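Local coordinates for protein ureidoglycolate hydrolase (Arabidopsis thaliana, PDB 4PXE) that hydrolyses (S)-ureidoglycolate to glyoxylate, ammonium and carbon dioxide with two manganese ions per subunit, completing purine breakdown as a homodimer, at residues Glu268-Val271 with Leu272-Glu275. Residues are numbered along the deposited sequence; the frame is centred on the assembly and turned at random.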
ATOM      1  N   GLU A 268     -20.735   2.404   2.041  1.00 13.42           N
ATOM      2  CA  GLU A 268     -21.411   3.652   1.713  1.00 14.88           C
ATOM      3  C   GLU A 268     -22.925   3.473   1.631  1.00 15.54           C
ATOM      4  O   GLU A 268     -23.682   4.271   2.209  1.00 15.54           O
ATOM      5  CB  GLU A 268     -20.884   4.226   0.396  1.00 13.94           C
ATOM      6  CG  GLU A 268     -21.647   5.472  -0.045  1.00 15.48           C
ATOM      7  CD  GLU A 268     -21.286   5.949  -1.438  1.00 18.05           C
ATOM      8  OE1 GLU A 268     -21.109   5.115  -2.350  1.00 16.13           O
ATOM      9  OE2 GLU A 268     -21.181   7.185  -1.624  1.00 22.42           O
ATOM     10  N   LYS A 269     -23.360   2.427   0.935  1.00 14.83           N
ATOM     11  CA  LYS A 269     -24.781   2.122   0.795  1.00 15.61           C
ATOM     12  C   LYS A 269     -25.479   1.967   2.145  1.00 17.26           C
ATOM     13  O   LYS A 269     -26.538   2.564   2.382  1.00 18.37           O
ATOM     14  CB  LYS A 269     -24.963   0.848  -0.034  1.00 17.22           C
ATOM     15  CG  LYS A 269     -26.418   0.441  -0.234  1.00 17.87           C
ATOM     16  CD  LYS A 269     -26.548  -0.814  -1.101  1.00 19.43           C
ATOM     17  CE  LYS A 269     -25.927  -2.023  -0.429  1.00 20.94           C
ATOM     18  NZ  LYS A 269     -25.862  -3.205  -1.353  1.00 26.78           N
ATOM     19  N   HIS A 270     -24.892   1.178   3.038  1.00 15.82           N
ATOM     20  CA  HIS A 270     -25.541   0.900   4.318  1.00 14.52           C
ATOM     21  C   HIS A 270     -25.595   2.145   5.202  1.00 16.43           C
ATOM     22  O   HIS A 270     -26.563   2.357   5.940  1.00 16.94           O
ATOM     23  CB  HIS A 270     -24.871  -0.266   5.048  1.00 16.34           C
ATOM     24  CG  HIS A 270     -24.954  -1.559   4.294  1.00 16.30           C
ATOM     25  ND1 HIS A 270     -26.109  -1.975   3.667  1.00 18.29           N
ATOM     26  CD2 HIS A 270     -24.023  -2.510   4.040  1.00 17.67           C
ATOM     27  CE1 HIS A 270     -25.886  -3.130   3.061  1.00 20.02           C
ATOM     28  NE2 HIS A 270     -24.630  -3.480   3.277  1.00 18.80           N
ATOM     29  N   VAL A 271     -24.558   2.971   5.133  1.00 15.37           N
ATOM     30  CA  VAL A 271     -24.578   4.249   5.847  1.00 15.31           C
ATOM     31  C   VAL A 271     -25.755   5.104   5.361  1.00 17.09           C
ATOM     32  O   VAL A 271     -26.544   5.609   6.169  1.00 16.68           O
ATOM     33  CB  VAL A 271     -23.240   5.019   5.653  1.00 13.68           C
ATOM     34  CG1 VAL A 271     -23.362   6.464   6.164  1.00 13.96           C
ATOM     35  CG2 VAL A 271     -22.114   4.303   6.369  1.00 15.56           C
ATOM     36  N   LEU A 272     -25.887   5.253   4.051  1.00 15.90           N
ATOM     37  CA  LEU A 272     -26.964   6.052   3.468  1.00 17.45           C
ATOM     38  C   LEU A 272     -28.347   5.470   3.778  1.00 20.11           C
ATOM     39  O   LEU A 272     -29.330   6.209   3.857  1.00 23.97           O
ATOM     40  CB  LEU A 272     -26.753   6.228   1.960  1.00 18.59           C
ATOM     41  CG  LEU A 272     -25.479   6.980   1.551  1.00 18.31           C
ATOM     42  CD1 LEU A 272     -25.370   7.084   0.044  1.00 20.99           C
ATOM     43  CD2 LEU A 272     -25.436   8.361   2.186  1.00 19.57           C
ATOM     44  N   GLU A 273     -28.425   4.153   3.961  1.00 18.19           N
ATOM     45  CA  GLU A 273     -29.688   3.494   4.309  1.00 19.56           C
ATOM     46  C   GLU A 273     -30.215   3.869   5.695  1.00 21.93           C
ATOM     47  O   GLU A 273     -31.382   3.603   6.006  1.00 22.33           O
ATOM     48  CB  GLU A 273     -29.554   1.967   4.222  1.00 18.41           C
ATOM     49  CG  GLU A 273     -29.531   1.421   2.803  1.00 20.62           C
ATOM     50  CD  GLU A 273     -29.095  -0.040   2.735  1.00 18.66           C
ATOM     51  OE1 GLU A 273     -28.678  -0.606   3.770  1.00 19.39           O
ATOM     52  OE2 GLU A 273     -29.166  -0.621   1.629  1.00 22.72           O
ATOM     53  N   SER A 274     -29.374   4.465   6.539  1.00 18.37           N
ATOM     54  CA  SER A 274     -29.807   4.799   7.898  1.00 19.57           C
ATOM     55  C   SER A 274     -30.842   5.922   7.874  1.00 23.17           C
ATOM     56  O   SER A 274     -31.614   6.081   8.823  1.00 24.15           O
ATOM     57  CB  SER A 274     -28.628   5.246   8.761  1.00 20.11           C
ATOM     58  OG  SER A 274     -28.397   6.634   8.567  1.00 18.83           O
ATOM     59  N   GLU A 275     -30.823   6.700   6.794  1.00 22.10           N
ATOM     60  CA  GLU A 275     -31.693   7.866   6.618  1.00 27.71           C
ATOM     61  C   GLU A 275     -31.424   8.987   7.626  1.00 26.80           C
ATOM     62  O   GLU A 275     -32.230   9.908   7.763  1.00 28.26           O
ATOM     63  CB  GLU A 275     -33.174   7.467   6.624  1.00 32.02           C
ATOM     64  CG  GLU A 275     -33.567   6.557   5.465  1.00 34.62           C
ATOM     65  CD  GLU A 275     -34.961   5.982   5.624  1.00 43.51           C
ATOM     66  OE1 GLU A 275     -35.626   6.294   6.636  1.00 44.61           O
ATOM     67  OE2 GLU A 275     -35.388   5.211   4.739  1.00 48.27           O
TER
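The C-terminal end of helix 256-272, in the region of this M20-family enzyme involved in dimerization, unwinds here into a type I turn from Leu272 to Glu275, and a histidine-carboxylate hydrogen bond joins His270 to Glu273, three residues on, where the helix gives way to the turn. ND1 of His270 donates to OE1 of Glu273 over 2.9 Å, almost straight at 176°. The acceptor lies in the ring plane at the imidazole edge, yet the ring meets OE1 from above the carboxylate, whose plane is turned 55° from that of the ring. With CG anti to its carbonyl carbon and the chain extended beyond, Glu273 reaches back along the helix. Imidazole suits the site because its two nitrogens face different partners: NE2 bonds Ser324 of helix 311-332, while Lys320 of that helix forms a salt bridge with Glu273 OE1, tying the turn to its neighbour. Lys269 lies alongside Glu273, its CG 3.5 Å from OE2, but NZ stays 5.1 Å from that oxygen, too far for a salt bridge, so any attraction between the two charges is probably weak. Toward the second subunit, Leu272 CD1 rests 4.1 Å from Glu268 CG, and Glu268 forms a salt bridge with Arg332 of that subunit. The helical pattern ends as Glu275 takes positive phi (65°); just before it, Ser274 N donates to Val271 O at 3.1 Å.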